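Local coordinates for protein FOKI restriction endonuclease (Planomicrobium okeanokoites, PDB 2FOK) that cleaves DNA as a type IIS restriction endonuclease, probably recognising its target through helix-turn-helix-related domains and cutting with a PD-(D/E)XK-family cleavage domain, at residues A[311-316]-A[326-331]; A[337-342]-A[393-398]; A[346-351]-A[356-361]. All blocks are in the same frame, centred on the assembly; numbering follows the deposited sequence.

Contact 1: residues A[311-316]-A[326-331]; sequences ALILEI and EQIQDN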
ATOM      1  N   ALA A 311       9.923   1.567 -15.484  1.00 24.25           N
ATOM      2  CA  ALA A 311      11.018   2.517 -15.709  1.00 24.96           C
ATOM      3  C   ALA A 311      11.157   2.842 -17.190  1.00 25.70           C
ATOM      4  O   ALA A 311      11.319   4.002 -17.576  1.00 25.03           O
ATOM      5  CB  ALA A 311      12.329   1.942 -15.183  1.00 28.19           C
ATOM      6  N   LEU A 312      11.100   1.800 -18.010  1.00 23.88           N
ATOM      7  CA  LEU A 312      11.204   1.944 -19.446  1.00 22.30           C
ATOM      8  C   LEU A 312       9.993   2.653 -20.062  1.00 25.30           C
ATOM      9  O   LEU A 312      10.109   3.266 -21.120  1.00 26.82           O
ATOM     10  CB  LEU A 312      11.394   0.567 -20.078  1.00 23.99           C
ATOM     11  CG  LEU A 312      12.759  -0.032 -19.751  1.00 18.82           C
ATOM     12  CD1 LEU A 312      12.860  -1.447 -20.280  1.00 15.55           C
ATOM     13  CD2 LEU A 312      13.835   0.873 -20.347  1.00 14.61           C
ATOM     14  N   ILE A 313       8.828   2.566 -19.427  1.00 23.06           N
ATOM     15  CA  ILE A 313       7.675   3.260 -19.974  1.00 24.29           C
ATOM     16  C   ILE A 313       7.832   4.747 -19.675  1.00 26.06           C
ATOM     17  O   ILE A 313       7.467   5.597 -20.483  1.00 30.19           O
ATOM     18  CB  ILE A 313       6.335   2.762 -19.381  1.00 21.19           C
ATOM     19  CG1 ILE A 313       6.148   1.263 -19.639  1.00 25.90           C
ATOM     20  CG2 ILE A 313       5.193   3.490 -20.048  1.00 16.68           C
ATOM     21  CD1 ILE A 313       5.128   0.597 -18.701  1.00 21.26           C
ATOM     22  N   LEU A 314       8.368   5.063 -18.504  1.00 28.12           N
ATOM     23  CA  LEU A 314       8.597   6.451 -18.125  1.00 26.50           C
ATOM     24  C   LEU A 314       9.521   7.084 -19.174  1.00 28.64           C
ATOM     25  O   LEU A 314       9.251   8.171 -19.680  1.00 25.55           O
ATOM     26  CB  LEU A 314       9.281   6.520 -16.756  1.00 24.67           C
ATOM     27  CG  LEU A 314       8.739   7.440 -15.656  1.00 25.24           C
ATOM     28  CD1 LEU A 314       9.769   7.547 -14.543  1.00 23.80           C
ATOM     29  CD2 LEU A 314       8.399   8.805 -16.208  1.00 23.01           C
ATOM     30  N   GLU A 315      10.606   6.382 -19.491  1.00 30.29           N
ATOM     31  CA  GLU A 315      11.602   6.845 -20.452  1.00 32.31           C
ATOM     32  C   GLU A 315      11.020   7.161 -21.813  1.00 34.25           C
ATOM     33  O   GLU A 315      11.332   8.200 -22.403  1.00 37.51           O
ATOM     34  CB  GLU A 315      12.688   5.795 -20.632  1.00 35.67           C
ATOM     35  CG  GLU A 315      13.737   5.788 -19.545  1.00 42.03           C
ATOM     36  CD  GLU A 315      14.902   4.894 -19.900  1.00 43.75           C
ATOM     37  OE1 GLU A 315      14.907   4.368 -21.035  1.00 45.72           O
ATOM     38  OE2 GLU A 315      15.802   4.718 -19.051  1.00 44.20           O
ATOM     39  N   ILE A 316      10.189   6.253 -22.316  1.00 31.99           N
ATOM     40  CA  ILE A 316       9.575   6.427 -23.621  1.00 28.88           C
ATOM     41  C   ILE A 316       8.753   7.695 -23.627  1.00 28.62           C
ATOM     42  O   ILE A 316       8.865   8.514 -24.538  1.00 33.18           O
ATOM     43  CB  ILE A 316       8.690   5.217 -23.984  1.00 31.13           C
ATOM     44  CG1 ILE A 316       9.555   3.952 -24.065  1.00 33.23           C
ATOM     45  CG2 ILE A 316       8.024   5.440 -25.317  1.00 31.11           C
ATOM     46  CD1 ILE A 316       8.773   2.659 -24.315  1.00 35.36           C
ATOM     47  N   GLU A 326      -0.423   1.801 -28.338  1.00 35.44           N
ATOM     48  CA  GLU A 326       0.120   0.817 -29.271  1.00 34.86           C
ATOM     49  C   GLU A 326       1.554   1.162 -29.680  1.00 34.63           C
ATOM     50  O   GLU A 326       2.365   0.275 -29.968  1.00 34.12           O
ATOM     51  CB  GLU A 326      -0.776   0.721 -30.507  1.00 40.90           C
ATOM     52  CG  GLU A 326      -1.979  -0.196 -30.324  1.00 42.89           C
ATOM     53  CD  GLU A 326      -3.219   0.554 -29.885  1.00 44.89           C
ATOM     54  OE1 GLU A 326      -3.192   1.806 -29.901  1.00 45.34           O
ATOM     55  OE2 GLU A 326      -4.218  -0.107 -29.524  1.00 43.95           O
ATOM     56  N   GLN A 327       1.867   2.453 -29.712  1.00 30.87           N
ATOM     57  CA  GLN A 327       3.217   2.882 -30.059  1.00 32.11           C
ATOM     58  C   GLN A 327       4.116   2.682 -28.825  1.00 31.67           C
ATOM     59  O   GLN A 327       5.279   2.296 -28.940  1.00 28.38           O
ATOM     60  CB  GLN A 327       3.201   4.350 -30.489  1.00 35.40           C
ATOM     61  CG  GLN A 327       1.987   4.746 -31.324  1.00 37.39           C
ATOM     62  CD  GLN A 327       2.009   6.214 -31.737  1.00 45.07           C
ATOM     63  OE1 GLN A 327       1.108   6.988 -31.391  1.00 40.16           O
ATOM     64  NE2 GLN A 327       3.044   6.605 -32.482  1.00 41.97           N
ATOM     65  N   ILE A 328       3.565   2.935 -27.641  1.00 33.24           N
ATOM     66  CA  ILE A 328       4.316   2.748 -26.405  1.00 31.11           C
ATOM     67  C   ILE A 328       4.611   1.265 -26.270  1.00 30.37           C
ATOM     68  O   ILE A 328       5.719   0.875 -25.904  1.00 33.62           O
ATOM     69  CB  ILE A 328       3.513   3.190 -25.167  1.00 27.84           C
ATOM     70  CG1 ILE A 328       3.456   4.712 -25.089  1.00 28.06           C
ATOM     71  CG2 ILE A 328       4.167   2.647 -23.899  1.00 30.04           C
ATOM     72  CD1 ILE A 328       2.315   5.224 -24.230  1.00 21.41           C
ATOM     73  N   GLN A 329       3.608   0.443 -26.562  1.00 32.21           N
ATOM     74  CA  GLN A 329       3.752  -1.006 -26.474  1.00 34.56           C
ATOM     75  C   GLN A 329       4.775  -1.425 -27.508  1.00 35.48           C
ATOM     76  O   GLN A 329       5.589  -2.322 -27.276  1.00 32.56           O
ATOM     77  CB  GLN A 329       2.415  -1.699 -26.755  1.00 36.42           C
ATOM     78  CG  GLN A 329       2.551  -3.162 -27.173  1.00 33.44           C
ATOM     79  CD  GLN A 329       1.232  -3.776 -27.575  1.00 31.31           C
ATOM     80  OE1 GLN A 329       0.457  -3.175 -28.318  1.00 36.64           O
ATOM     81  NE2 GLN A 329       0.970  -4.981 -27.091  1.00 29.40           N
ATOM     82  N   ASP A 330       4.714  -0.759 -28.657  1.00 37.38           N
ATOM     83  CA  ASP A 330       5.636  -1.011 -29.758  1.00 37.82           C
ATOM     84  C   ASP A 330       7.071  -0.677 -29.338  1.00 38.01           C
ATOM     85  O   ASP A 330       7.978  -1.498 -29.491  1.00 32.96           O
ATOM     86  CB  ASP A 330       5.247  -0.142 -30.949  1.00 42.78           C
ATOM     87  CG  ASP A 330       5.084  -0.935 -32.214  1.00 43.99           C
ATOM     88  OD1 ASP A 330       6.045  -1.638 -32.602  1.00 47.51           O
ATOM     89  OD2 ASP A 330       3.995  -0.848 -32.818  1.00 43.08           O
ATOM     90  N   ASN A 331       7.266   0.535 -28.815  1.00 36.27           N
ATOM     91  CA  ASN A 331       8.584   0.988 -28.371  1.00 38.05           C
ATOM     92  C   ASN A 331       9.101   0.089 -27.254  1.00 37.42           C
ATOM     93  O   ASN A 331      10.301  -0.174 -27.154  1.00 38.26           O
ATOM     94  CB  ASN A 331       8.515   2.437 -27.875  1.00 42.63           C
ATOM     95  CG  ASN A 331       8.671   3.449 -28.999  1.00 46.19           C
ATOM     96  OD1 ASN A 331       8.387   4.642 -28.822  1.00 43.45           O
ATOM     97  ND2 ASN A 331       9.121   2.979 -30.169  1.00 44.98           N
TER
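Ile316 lays its two outer methyls against Asn331, and this pair, with Ile328 beside it, carries most of the contact between helix 303-319 and helix 325-334. The short segments run at 119° to each other with their axes 10.2 Å apart, so the space is bridged by side chains. CD1 of Ile316 touches the aliphatic CB of Asn331 at 3.6 Å and lies 3.9 Å from the backbone O of Ile328, reaching over one turn of the partner helix. The other branch meets the amide end of the same residue: chi1 of -62° puts CG1 of Ile316 beside the backbone N and leaves CG2 anti to it, 3.6 Å from OD1 of Asn331. That is a methyl beside an amide oxygen, without a hydrogen bond. One turn earlier in each helix, CG2 of Ile328 meets CG2 of Ile313 at 4.1 Å, and these two side chains cross at about a right angle. Leu323 of strand 323-324 packs on both Ile316 and Ile328, while Ile344 of helix 341-352 adjoins Ile328. These are the first two helices of a small domain whose three helices and three-stranded antiparallel sheet follow an order consistent with a winged helix, as its helix-turn-helix clan suggests. The three isoleucines are buried, whereas Asn331 sits at the exposed border and offers its CB inward. The chemistry is therefore dispersive: branched methyls meet across the gap between the axes, and the amide marks where the apolar layer meets solvent.

Contact 2: residues A[337-342]-A[393-398]; sequences FDEVIE and KKSELR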
ATOM      1  N   PHE A 337      10.552  -6.269 -24.116  1.00 39.33           N
ATOM      2  CA  PHE A 337       9.512  -6.392 -23.102  1.00 37.31           C
ATOM      3  C   PHE A 337       8.155  -6.543 -23.774  1.00 36.81           C
ATOM      4  O   PHE A 337       7.486  -5.560 -24.078  1.00 37.51           O
ATOM      5  CB  PHE A 337       9.512  -5.168 -22.188  1.00 38.89           C
ATOM      6  CG  PHE A 337      10.382  -5.321 -20.960  1.00 41.54           C
ATOM      7  CD1 PHE A 337      11.768  -5.236 -21.056  1.00 40.84           C
ATOM      8  CD2 PHE A 337       9.812  -5.553 -19.707  1.00 40.28           C
ATOM      9  CE1 PHE A 337      12.573  -5.379 -19.925  1.00 39.36           C
ATOM     10  CE2 PHE A 337      10.609  -5.697 -18.573  1.00 38.82           C
ATOM     11  CZ  PHE A 337      11.995  -5.609 -18.685  1.00 38.51           C
ATOM     12  N   ASP A 338       7.767  -7.790 -24.008  1.00 38.11           N
ATOM     13  CA  ASP A 338       6.497  -8.129 -24.639  1.00 37.47           C
ATOM     14  C   ASP A 338       5.322  -7.962 -23.683  1.00 35.89           C
ATOM     15  O   ASP A 338       4.962  -8.889 -22.952  1.00 31.27           O
ATOM     16  CB  ASP A 338       6.540  -9.571 -25.127  1.00 39.31           C
ATOM     17  CG  ASP A 338       6.188  -9.695 -26.583  1.00 42.72           C
ATOM     18  OD1 ASP A 338       5.142  -9.143 -26.986  1.00 44.50           O
ATOM     19  OD2 ASP A 338       6.960 -10.340 -27.325  1.00 48.22           O
ATOM     20  N   GLU A 339       4.714  -6.782 -23.703  1.00 36.11           N
ATOM     21  CA  GLU A 339       3.592  -6.496 -22.821  1.00 33.51           C
ATOM     22  C   GLU A 339       2.270  -6.337 -23.559  1.00 32.76           C
ATOM     23  O   GLU A 339       2.238  -6.068 -24.756  1.00 33.88           O
ATOM     24  CB  GLU A 339       3.887  -5.229 -22.012  1.00 35.08           C
ATOM     25  CG  GLU A 339       3.978  -5.450 -20.514  1.00 39.72           C
ATOM     26  CD  GLU A 339       4.700  -6.733 -20.164  1.00 40.74           C
ATOM     27  OE1 GLU A 339       5.949  -6.708 -20.057  1.00 42.12           O
ATOM     28  OE2 GLU A 339       4.017  -7.765 -19.998  1.00 41.84           O
ATOM     29  N   VAL A 340       1.175  -6.510 -22.823  1.00 35.17           N
ATOM     30  CA  VAL A 340      -0.173  -6.377 -23.366  1.00 32.65           C
ATOM     31  C   VAL A 340      -0.653  -4.964 -23.045  1.00 33.22           C
ATOM     32  O   VAL A 340      -0.340  -4.430 -21.983  1.00 34.14           O
ATOM     33  CB  VAL A 340      -1.117  -7.415 -22.723  1.00 35.73           C
ATOM     34  CG1 VAL A 340      -2.555  -6.958 -22.831  1.00 35.45           C
ATOM     35  CG2 VAL A 340      -0.925  -8.769 -23.391  1.00 28.53           C
ATOM     36  N   ILE A 341      -1.411  -4.362 -23.956  1.00 32.16           N
ATOM     37  CA  ILE A 341      -1.897  -2.988 -23.774  1.00 32.27           C
ATOM     38  C   ILE A 341      -2.447  -2.619 -22.387  1.00 30.09           C
ATOM     39  O   ILE A 341      -2.198  -1.511 -21.905  1.00 32.28           O
ATOM     40  CB  ILE A 341      -2.993  -2.617 -24.833  1.00 34.01           C
ATOM     41  CG1 ILE A 341      -2.421  -2.695 -26.255  1.00 36.08           C
ATOM     42  CG2 ILE A 341      -3.521  -1.220 -24.576  1.00 34.06           C
ATOM     43  CD1 ILE A 341      -1.415  -1.609 -26.596  1.00 35.57           C
ATOM     44  N   GLU A 342      -3.194  -3.515 -21.746  1.00 26.42           N
ATOM     45  CA  GLU A 342      -3.760  -3.181 -20.437  1.00 26.93           C
ATOM     46  C   GLU A 342      -2.795  -3.281 -19.255  1.00 22.58           C
ATOM     47  O   GLU A 342      -3.085  -2.777 -18.174  1.00 25.29           O
ATOM     48  CB  GLU A 342      -5.018  -4.010 -20.158  1.00 26.12           C
ATOM     49  CG  GLU A 342      -5.023  -5.366 -20.804  1.00 33.41           C
ATOM     50  CD  GLU A 342      -5.592  -5.331 -22.196  1.00 27.82           C
ATOM     51  OE1 GLU A 342      -6.774  -4.966 -22.360  1.00 30.62           O
ATOM     52  OE2 GLU A 342      -4.849  -5.669 -23.131  1.00 31.29           O
ATOM     53  N   LYS A 393       0.021 -14.351 -15.092  1.00 24.53           N
ATOM     54  CA  LYS A 393      -1.377 -14.587 -14.765  1.00 25.14           C
ATOM     55  C   LYS A 393      -2.098 -13.245 -14.601  1.00 25.21           C
ATOM     56  O   LYS A 393      -3.251 -13.097 -14.998  1.00 24.32           O
ATOM     57  CB  LYS A 393      -1.487 -15.390 -13.471  1.00 23.37           C
ATOM     58  CG  LYS A 393      -2.896 -15.866 -13.156  1.00 23.72           C
ATOM     59  CD  LYS A 393      -3.080 -16.051 -11.654  1.00 31.78           C
ATOM     60  CE  LYS A 393      -1.884 -16.750 -10.991  1.00 29.71           C
ATOM     61  NZ  LYS A 393      -1.894 -18.231 -11.221  1.00 31.05           N
ATOM     62  N   LYS A 394      -1.419 -12.267 -14.011  1.00 25.01           N
ATOM     63  CA  LYS A 394      -2.010 -10.939 -13.838  1.00 27.28           C
ATOM     64  C   LYS A 394      -2.255 -10.362 -15.229  1.00 27.68           C
ATOM     65  O   LYS A 394      -3.308  -9.769 -15.503  1.00 23.12           O
ATOM     66  CB  LYS A 394      -1.054 -10.008 -13.092  1.00 19.71           C
ATOM     67  CG  LYS A 394      -0.829 -10.362 -11.640  1.00 27.95           C
ATOM     68  CD  LYS A 394       0.311  -9.525 -11.078  1.00 27.23           C
ATOM     69  CE  LYS A 394       0.653  -9.926  -9.659  1.00 24.16           C
ATOM     70  NZ  LYS A 394       0.948  -8.715  -8.855  1.00 26.36           N
ATOM     71  N   SER A 395      -1.257 -10.545 -16.093  1.00 24.60           N
ATOM     72  CA  SER A 395      -1.308 -10.059 -17.455  1.00 25.55           C
ATOM     73  C   SER A 395      -2.440 -10.708 -18.229  1.00 26.82           C
ATOM     74  O   SER A 395      -3.182 -10.026 -18.934  1.00 28.55           O
ATOM     75  CB  SER A 395       0.015 -10.334 -18.152  1.00 27.09           C
ATOM     76  OG  SER A 395       0.447  -9.183 -18.861  1.00 42.92           O
ATOM     77  N   GLU A 396      -2.579 -12.026 -18.084  1.00 28.13           N
ATOM     78  CA  GLU A 396      -3.634 -12.763 -18.771  1.00 27.34           C
ATOM     79  C   GLU A 396      -5.009 -12.237 -18.409  1.00 24.70           C
ATOM     80  O   GLU A 396      -5.797 -11.940 -19.288  1.00 27.81           O
ATOM     81  CB  GLU A 396      -3.572 -14.255 -18.445  1.00 26.14           C
ATOM     82  CG  GLU A 396      -4.561 -15.088 -19.251  1.00 26.04           C
ATOM     83  CD  GLU A 396      -5.086 -16.295 -18.496  1.00 30.40           C
ATOM     84  OE1 GLU A 396      -4.368 -16.803 -17.605  1.00 31.68           O
ATOM     85  OE2 GLU A 396      -6.219 -16.742 -18.798  1.00 32.65           O
ATOM     86  N   LEU A 397      -5.274 -12.087 -17.115  1.00 27.28           N
ATOM     87  CA  LEU A 397      -6.568 -11.615 -16.626  1.00 26.40           C
ATOM     88  C   LEU A 397      -6.892 -10.137 -16.867  1.00 28.80           C
ATOM     89  O   LEU A 397      -8.063  -9.739 -16.843  1.00 23.31           O
ATOM     90  CB  LEU A 397      -6.692 -11.935 -15.132  1.00 24.78           C
ATOM     91  CG  LEU A 397      -6.684 -13.421 -14.734  1.00 22.17           C
ATOM     92  CD1 LEU A 397      -6.670 -13.536 -13.211  1.00 19.71           C
ATOM     93  CD2 LEU A 397      -7.906 -14.126 -15.303  1.00 14.63           C
ATOM     94  N   ARG A 398      -5.863  -9.314 -17.062  1.00 31.57           N
ATOM     95  CA  ARG A 398      -6.075  -7.889 -17.329  1.00 27.51           C
ATOM     96  C   ARG A 398      -6.509  -7.768 -18.783  1.00 26.70           C
ATOM     97  O   ARG A 398      -7.324  -6.916 -19.135  1.00 26.85           O
ATOM     98  CB  ARG A 398      -4.785  -7.090 -17.105  1.00 28.93           C
ATOM     99  CG  ARG A 398      -4.866  -6.159 -15.900  1.00 35.37           C
ATOM    100  CD  ARG A 398      -3.689  -5.211 -15.828  1.00 33.60           C
ATOM    101  NE  ARG A 398      -2.465  -5.908 -15.455  1.00 29.76           N
ATOM    102  CZ  ARG A 398      -1.986  -5.960 -14.222  1.00 28.36           C
ATOM    103  NH1 ARG A 398      -2.631  -5.353 -13.227  1.00 31.34           N
ATOM    104  NH2 ARG A 398      -0.858  -6.610 -13.987  1.00 32.23           N
TER
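At the seam where the third helix of the winged-helix-like domain begins, Glu342 leans on Arg398 in the last turn of helix 389-398, which belongs to the cleavage part of the enzyme. CG of Glu342 rests 3.2 Å from the backbone O of Arg398, and the same methylene lies 4.1 Å from CB of Arg398. The exchange is mutual, since CD of Arg398 packs 3.4 Å from the backbone O of Glu342. The arginine chain bends about its CG-CD bond (chi3 -71°), and its guanidinium passes the Glu342 O obliquely with NE 4.2 Å away, too far for a bond. Each backbone oxygen thus has an aliphatic carbon of the other residue against it, and the Arg398 O also takes a hydrogen bond from His406 NE2. The Glu342 chain bends at chi2 (-88°), and OE2 is hydrogen-bonded to ND1 of His399, although the exact placing of this carboxylate is doubtful because OE2 sits too near Val340. Replacing Glu342 by alanine is likely to open a gap over the Arg398 carbonyl, where CG now lies, and to cost His399 its carboxylate partner. Beside this pair, Glu339 OE2 approaches Ser395 OG to only 4.0 Å, and each has a better partner: Glu339 reaches Tyr305 OH through OE1 and forms a salt bridge to Lys387 through OE2, while Ser395 OG bonds to Thr343 OG1. Between the two segments themselves the contact is thus van der Waals, the polar ends of Glu339 and Ser395 find their partners in neighbouring residues, and the seam between the two parts combines close carbon-to-carbonyl packing with a few polar bonds around it.

Contact 3: residues A[346-351]-A[356-361]; sequences NDIKGL and IFIEIK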
ATOM      1  N   ASN A 346      -2.154   0.004 -16.906  1.00 20.45           N
ATOM      2  CA  ASN A 346      -2.177  -0.021 -15.444  1.00 19.32           C
ATOM      3  C   ASN A 346      -0.874   0.527 -14.882  1.00 17.89           C
ATOM      4  O   ASN A 346      -0.851   1.145 -13.816  1.00 18.17           O
ATOM      5  CB  ASN A 346      -2.407  -1.446 -14.922  1.00 20.54           C
ATOM      6  CG  ASN A 346      -2.594  -1.490 -13.399  1.00 19.43           C
ATOM      7  OD1 ASN A 346      -3.672  -1.187 -12.879  1.00 14.31           O
ATOM      8  ND2 ASN A 346      -1.546  -1.878 -12.690  1.00 18.26           N
ATOM      9  N   ASP A 347       0.210   0.298 -15.609  1.00 20.53           N
ATOM     10  CA  ASP A 347       1.521   0.791 -15.205  1.00 23.10           C
ATOM     11  C   ASP A 347       1.533   2.323 -15.289  1.00 20.87           C
ATOM     12  O   ASP A 347       2.228   2.983 -14.537  1.00 23.29           O
ATOM     13  CB  ASP A 347       2.606   0.210 -16.125  1.00 26.02           C
ATOM     14  CG  ASP A 347       3.183  -1.096 -15.608  1.00 31.06           C
ATOM     15  OD1 ASP A 347       2.830  -1.515 -14.484  1.00 33.33           O
ATOM     16  OD2 ASP A 347       3.996  -1.714 -16.335  1.00 32.03           O
ATOM     17  N   ILE A 348       0.748   2.884 -16.206  1.00 27.66           N
ATOM     18  CA  ILE A 348       0.685   4.342 -16.381  1.00 23.52           C
ATOM     19  C   ILE A 348      -0.175   5.025 -15.328  1.00 23.64           C
ATOM     20  O   ILE A 348       0.115   6.148 -14.917  1.00 26.55           O
ATOM     21  CB  ILE A 348       0.138   4.712 -17.785  1.00 24.07           C
ATOM     22  CG1 ILE A 348       1.112   4.217 -18.850  1.00 19.79           C
ATOM     23  CG2 ILE A 348      -0.083   6.226 -17.901  1.00 17.37           C
ATOM     24  CD1 ILE A 348       0.729   4.588 -20.261  1.00 26.15           C
ATOM     25  N   LYS A 349      -1.240   4.355 -14.902  1.00 24.82           N
ATOM     26  CA  LYS A 349      -2.131   4.909 -13.889  1.00 19.93           C
ATOM     27  C   LYS A 349      -1.374   5.014 -12.580  1.00 23.12           C
ATOM     28  O   LYS A 349      -1.663   5.878 -11.748  1.00 26.41           O
ATOM     29  CB  LYS A 349      -3.349   4.010 -13.697  1.00 23.06           C
ATOM     30  CG  LYS A 349      -4.163   4.360 -12.466  1.00 29.99           C
ATOM     31  CD  LYS A 349      -5.616   3.997 -12.637  1.00 30.54           C
ATOM     32  CE  LYS A 349      -5.822   2.506 -12.518  1.00 34.74           C
ATOM     33  NZ  LYS A 349      -4.836   1.859 -11.615  1.00 35.35           N
ATOM     34  N   GLY A 350      -0.406   4.119 -12.402  1.00 25.20           N
ATOM     35  CA  GLY A 350       0.406   4.121 -11.198  1.00 21.87           C
ATOM     36  C   GLY A 350       1.390   5.274 -11.235  1.00 25.81           C
ATOM     37  O   GLY A 350       1.647   5.901 -10.210  1.00 21.27           O
ATOM     38  N   LEU A 351       1.951   5.556 -12.414  1.00 25.07           N
ATOM     39  CA  LEU A 351       2.896   6.663 -12.541  1.00 24.84           C
ATOM     40  C   LEU A 351       2.153   7.948 -12.187  1.00 25.60           C
ATOM     41  O   LEU A 351       2.624   8.769 -11.396  1.00 23.80           O
ATOM     42  CB  LEU A 351       3.445   6.731 -13.967  1.00 22.84           C
ATOM     43  CG  LEU A 351       4.449   5.618 -14.290  1.00 23.69           C
ATOM     44  CD1 LEU A 351       4.794   5.633 -15.761  1.00 25.50           C
ATOM     45  CD2 LEU A 351       5.707   5.810 -13.450  1.00 24.01           C
ATOM     46  N   ILE A 356       3.498  12.037 -10.997  1.00 22.55           N
ATOM     47  CA  ILE A 356       3.964  12.463 -12.309  1.00 25.01           C
ATOM     48  C   ILE A 356       2.765  12.820 -13.192  1.00 26.97           C
ATOM     49  O   ILE A 356       1.770  12.099 -13.209  1.00 24.83           O
ATOM     50  CB  ILE A 356       4.804  11.342 -12.973  1.00 29.19           C
ATOM     51  CG1 ILE A 356       5.964  10.953 -12.044  1.00 26.45           C
ATOM     52  CG2 ILE A 356       5.354  11.810 -14.326  1.00 25.73           C
ATOM     53  CD1 ILE A 356       6.036   9.474 -11.730  1.00 25.45           C
ATOM     54  N   PHE A 357       2.862  13.935 -13.918  1.00 25.77           N
ATOM     55  CA  PHE A 357       1.763  14.386 -14.770  1.00 28.11           C
ATOM     56  C   PHE A 357       1.803  13.869 -16.205  1.00 27.92           C
ATOM     57  O   PHE A 357       2.663  14.256 -16.989  1.00 26.54           O
ATOM     58  CB  PHE A 357       1.718  15.915 -14.811  1.00 26.58           C
ATOM     59  CG  PHE A 357       1.559  16.552 -13.464  1.00 26.52           C
ATOM     60  CD1 PHE A 357       0.354  16.464 -12.777  1.00 22.11           C
ATOM     61  CD2 PHE A 357       2.618  17.234 -12.877  1.00 23.42           C
ATOM     62  CE1 PHE A 357       0.209  17.048 -11.516  1.00 24.36           C
ATOM     63  CE2 PHE A 357       2.480  17.822 -11.617  1.00 27.83           C
ATOM     64  CZ  PHE A 357       1.273  17.728 -10.938  1.00 23.81           C
ATOM     65  N   ILE A 358       0.850  13.004 -16.539  1.00 28.08           N
ATOM     66  CA  ILE A 358       0.740  12.444 -17.881  1.00 31.43           C
ATOM     67  C   ILE A 358      -0.687  12.661 -18.364  1.00 32.26           C
ATOM     68  O   ILE A 358      -1.612  11.985 -17.914  1.00 32.64           O
ATOM     69  CB  ILE A 358       1.052  10.927 -17.902  1.00 28.46           C
ATOM     70  CG1 ILE A 358       2.462  10.688 -17.365  1.00 27.42           C
ATOM     71  CG2 ILE A 358       0.914  10.380 -19.320  1.00 24.83           C
ATOM     72  CD1 ILE A 358       2.825   9.221 -17.203  1.00 33.05           C
ATOM     73  N   GLU A 359      -0.861  13.617 -19.267  1.00 34.64           N
ATOM     74  CA  GLU A 359      -2.179  13.919 -19.809  1.00 37.55           C
ATOM     75  C   GLU A 359      -2.613  12.825 -20.767  1.00 36.52           C
ATOM     76  O   GLU A 359      -1.796  12.256 -21.492  1.00 35.45           O
ATOM     77  CB  GLU A 359      -2.169  15.264 -20.547  1.00 38.24           C
ATOM     78  CG  GLU A 359      -3.176  15.366 -21.702  1.00 43.71           C
ATOM     79  CD  GLU A 359      -2.523  15.747 -23.022  1.00 45.59           C
ATOM     80  OE1 GLU A 359      -2.085  16.909 -23.155  1.00 46.80           O
ATOM     81  OE2 GLU A 359      -2.444  14.888 -23.930  1.00 47.17           O
ATOM     82  N   ILE A 360      -3.904  12.526 -20.739  1.00 38.64           N
ATOM     83  CA  ILE A 360      -4.495  11.529 -21.618  1.00 40.36           C
ATOM     84  C   ILE A 360      -5.652  12.219 -22.335  1.00 40.52           C
ATOM     85  O   ILE A 360      -6.626  12.632 -21.704  1.00 40.30           O
ATOM     86  CB  ILE A 360      -5.035  10.311 -20.824  1.00 42.31           C
ATOM     87  CG1 ILE A 360      -3.935   9.742 -19.926  1.00 41.12           C
ATOM     88  CG2 ILE A 360      -5.537   9.229 -21.787  1.00 39.01           C
ATOM     89  CD1 ILE A 360      -4.464   9.084 -18.651  1.00 42.30           C
ATOM     90  N   LYS A 361      -5.530  12.372 -23.648  1.00 38.70           N
ATOM     91  CA  LYS A 361      -6.579  13.007 -24.434  1.00 39.18           C
ATOM     92  C   LYS A 361      -7.092  11.991 -25.439  1.00 38.92           C
ATOM     93  O   LYS A 361      -6.466  11.748 -26.476  1.00 38.68           O
ATOM     94  CB  LYS A 361      -6.035  14.244 -25.160  1.00 39.46           C
ATOM     95  CG  LYS A 361      -5.772  15.443 -24.245  1.00 43.33           C
ATOM     96  CD  LYS A 361      -6.803  15.547 -23.117  1.00 46.11           C
ATOM     97  CE  LYS A 361      -6.723  16.898 -22.406  1.00 49.91           C
ATOM     98  NZ  LYS A 361      -5.748  16.889 -21.273  1.00 49.43           N
TER
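Ile358 holds its CD1 anti to its own CA (chi2 174°), which extends the CG1 branch away from strand 358-361, and that methyl enters the space between Leu351 and Ile348 on helix 341-352. It lies 4.1 Å from CB of Leu351 and 4.2 Å from CG2 of Ile348, so one methyl on the strand meets two residues three apart on the helix. Ile356 is turned differently: a skewed chi2 of 126° swings its CD1 to 4.1 Å from CD2 of Leu351, and the two side chains cross at a slant. The same CD1 comes within 3.5 Å of the backbone O of Leu351. That oxygen also receives the N-H of Ile356, a weak bond of 3.4 Å from N to O but fairly straight, at 160° at the hydrogen. CB of Ile356 adds a further contact with the Leu351 O at 3.7 Å, so the last turn of the helix and the start of the next segment are joined by backbone and side chain together. Helix 303-319 supplies another wall, with Leu314 packing on Leu351 and Leu317 on Ile358, and Leu367 of strand 364-367 backs both Ile356 and Ile358. The arrangement is the step from the third helix to the wing of a winged-helix-like domain: the chain leaves the helix, turns within a few residues and returns as an edge strand of the antiparallel sheet. Since all four touching residues are buried and aliphatic, the chemistry implies that the wing is seated on the helix by hydrophobic burial, with one weak N-H to O bond across the turn.

From the N terminus, contact 1 comes first and closes a short loop through strand 323-324, setting helix 325-334 against helix 303-319. Contact 2 opens after it and closes a far longer one, bringing helix 389-398 back to the start of helix 341-352; contact 3 is nested inside that loop and joins the same helix to strand 358-361. Contacts 1 and 2 also touch through Gln329 NE2, probably hydrogen-bonded to Glu339 O, and contacts 1 and 3 through CD1 of Ile313 packed against Asp347. Contacts 1 and 3 thus assemble the winged-helix-like domain itself, while contact 2 ties it to the cleavage part of the enzyme.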